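Long-range contact in pheromone response PrgU-like domain-containing protein (Enterococcus faecalis, PDB 2GMQ), which is of unknown function but, as a plasmid-encoded member of the PrgU family, probably takes part in the enterococcal pheromone response: residues L73-Y78 with F97-P102. Residues are numbered along the deposited sequence; the frame is centred on the assembly and turned at random. Where two conformers were deposited one is given.
Sequences LALEVY and FFIKTP
The backbone N and O of Glu76 are both held by Thr101, through its OG1 and its N, illustrating how two chain segments can be tied where regular pairing is reduced to a single bridge. The backbone N of Glu76 donates to Thr101 OG1 at 2.8 Å. Glu76 O accepts from Lys100 N at 2.7 Å and, less closely, from Thr101 N. Both donors reach this oxygen from one face of its carbonyl plane, tilted 28° and 34° from it. At the other end of the bridge between Val77 and Ile99, Tyr78 N gives a fairly straight bond to Phe98 O, and a water links Tyr78 O to Phe98 N. Lys100 lies across the Tyr78 ring, its CB 3.8 Å from the Tyr78 centroid in a CH-pi contact over the face, while Phe98 CB meets the ring edge. The Lys100 chain runs out past Tyr78 CE1 and turns at chi3 (65°), bringing CE against Glu76 CB; NZ reaches a second water, which donates to Val77 O. On the buried side, Val77 CG1 touches Ile99 CD1 at 3.9 Å and also packs on Phe97 CB. Leu34 and Leu64, from strands 34-39 and 63-68, continue this apolar layer, and Lys81 adds a cation-pi contact to Tyr78. The arrangement is a single beta bridge flanked by backbone bonds of Glu76 and Tyr78, joining two separate sheets of this PrgU-like domain of the PUA clan.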
# COMPACT_ATOMS: atom_id res chain seq x y z
N LEU A 73 3.32 -14.62 -15.17
CA LEU A 73 4.65 -14.83 -15.84
C LEU A 73 5.27 -16.04 -15.16
O LEU A 73 5.58 -15.97 -13.96
CB LEU A 73 5.65 -13.68 -15.59
CG LEU A 73 6.98 -13.78 -16.40
CD1 LEU A 73 6.79 -14.13 -17.85
CD2 LEU A 73 7.64 -12.40 -16.22
N ALA A 74 5.43 -17.13 -15.91
CA ALA A 74 6.13 -18.30 -15.32
C ALA A 74 7.64 -18.18 -15.45
O ALA A 74 8.17 -17.93 -16.59
CB ALA A 74 5.65 -19.64 -16.08
N LEU A 75 8.35 -18.47 -14.35
CA LEU A 75 9.83 -18.35 -14.32
C LEU A 75 10.37 -19.62 -13.71
O LEU A 75 9.88 -20.03 -12.66
CB LEU A 75 10.29 -17.13 -13.46
CG LEU A 75 9.89 -15.77 -14.08
CD1 LEU A 75 10.27 -14.70 -12.98
CD2 LEU A 75 10.48 -15.40 -15.43
N GLU A 76 11.32 -20.27 -14.39
CA GLU A 76 11.95 -21.45 -13.78
C GLU A 76 12.91 -20.96 -12.71
O GLU A 76 13.53 -19.87 -12.86
CB GLU A 76 12.73 -22.26 -14.81
CG GLU A 76 11.95 -22.63 -16.07
CD GLU A 76 12.77 -23.54 -16.92
OE1 GLU A 76 13.74 -23.04 -17.52
OE2 GLU A 76 12.47 -24.76 -16.96
N VAL A 77 13.03 -21.76 -11.66
CA VAL A 77 13.99 -21.57 -10.58
C VAL A 77 15.07 -22.65 -10.66
O VAL A 77 14.93 -23.61 -11.43
CB VAL A 77 13.29 -21.60 -9.18
CG1 VAL A 77 12.13 -20.53 -9.18
CG2 VAL A 77 12.77 -23.04 -8.87
N TYR A 78 16.13 -22.50 -9.86
CA TYR A 78 17.14 -23.49 -9.69
C TYR A 78 16.72 -24.25 -8.43
O TYR A 78 16.91 -23.72 -7.34
CB TYR A 78 18.51 -22.82 -9.44
CG TYR A 78 19.08 -22.05 -10.59
CD1 TYR A 78 19.56 -22.72 -11.73
CD2 TYR A 78 19.22 -20.65 -10.53
CE1 TYR A 78 20.16 -22.00 -12.83
CE2 TYR A 78 19.82 -19.93 -11.64
CZ TYR A 78 20.28 -20.62 -12.75
OH TYR A 78 20.86 -19.91 -13.77
N PHE A 97 13.86 -18.12 -3.55
CA PHE A 97 14.08 -18.91 -4.80
C PHE A 97 15.04 -18.16 -5.68
O PHE A 97 14.96 -16.91 -5.75
CB PHE A 97 12.78 -19.05 -5.57
CG PHE A 97 11.77 -19.86 -4.83
CD1 PHE A 97 11.75 -21.26 -4.96
CD2 PHE A 97 10.79 -19.20 -4.02
CE1 PHE A 97 10.82 -22.07 -4.26
CE2 PHE A 97 9.84 -19.99 -3.30
CZ PHE A 97 9.84 -21.40 -3.42
N PHE A 98 15.90 -18.91 -6.35
CA PHE A 98 16.87 -18.27 -7.25
C PHE A 98 16.36 -18.48 -8.64
O PHE A 98 16.05 -19.61 -9.03
CB PHE A 98 18.25 -18.82 -7.11
CG PHE A 98 18.91 -18.43 -5.77
CD1 PHE A 98 19.85 -17.41 -5.74
CD2 PHE A 98 18.48 -19.01 -4.60
CE1 PHE A 98 20.44 -17.02 -4.50
CE2 PHE A 98 19.06 -18.66 -3.32
CZ PHE A 98 20.03 -17.65 -3.27
N ILE A 99 16.26 -17.38 -9.35
CA ILE A 99 15.57 -17.43 -10.65
C ILE A 99 16.52 -17.92 -11.75
O ILE A 99 17.55 -17.28 -11.98
CB ILE A 99 14.98 -16.08 -10.98
CG1 ILE A 99 13.93 -15.61 -9.93
CG2 ILE A 99 14.22 -16.13 -12.31
CD1 ILE A 99 12.97 -16.70 -9.54
N LYS A 100 16.06 -18.94 -12.50
CA LYS A 100 16.80 -19.47 -13.66
C LYS A 100 16.41 -18.83 -15.01
O LYS A 100 17.30 -18.49 -15.85
CB LYS A 100 16.54 -20.99 -13.70
CG LYS A 100 17.15 -21.67 -15.01
CD LYS A 100 17.30 -23.12 -14.87
CE LYS A 100 15.98 -23.81 -14.74
NZ LYS A 100 16.15 -25.33 -14.76
N THR A 101 15.12 -18.73 -15.25
CA THR A 101 14.69 -18.02 -16.51
C THR A 101 15.24 -16.59 -16.51
O THR A 101 14.95 -15.77 -15.62
CB THR A 101 13.21 -17.97 -16.57
OG1 THR A 101 12.72 -19.33 -16.57
CG2 THR A 101 12.76 -17.11 -17.82
N PRO A 102 16.04 -16.22 -17.54
CA PRO A 102 16.52 -14.82 -17.57
C PRO A 102 15.40 -13.83 -17.82
O PRO A 102 14.56 -14.00 -18.76
CB PRO A 102 17.58 -14.83 -18.73
CG PRO A 102 17.90 -16.27 -18.86
CD PRO A 102 16.61 -17.00 -18.66
O HOH W 1 13.87 -25.43 -13.03
O HOH W 2 15.75 -21.54 -6.17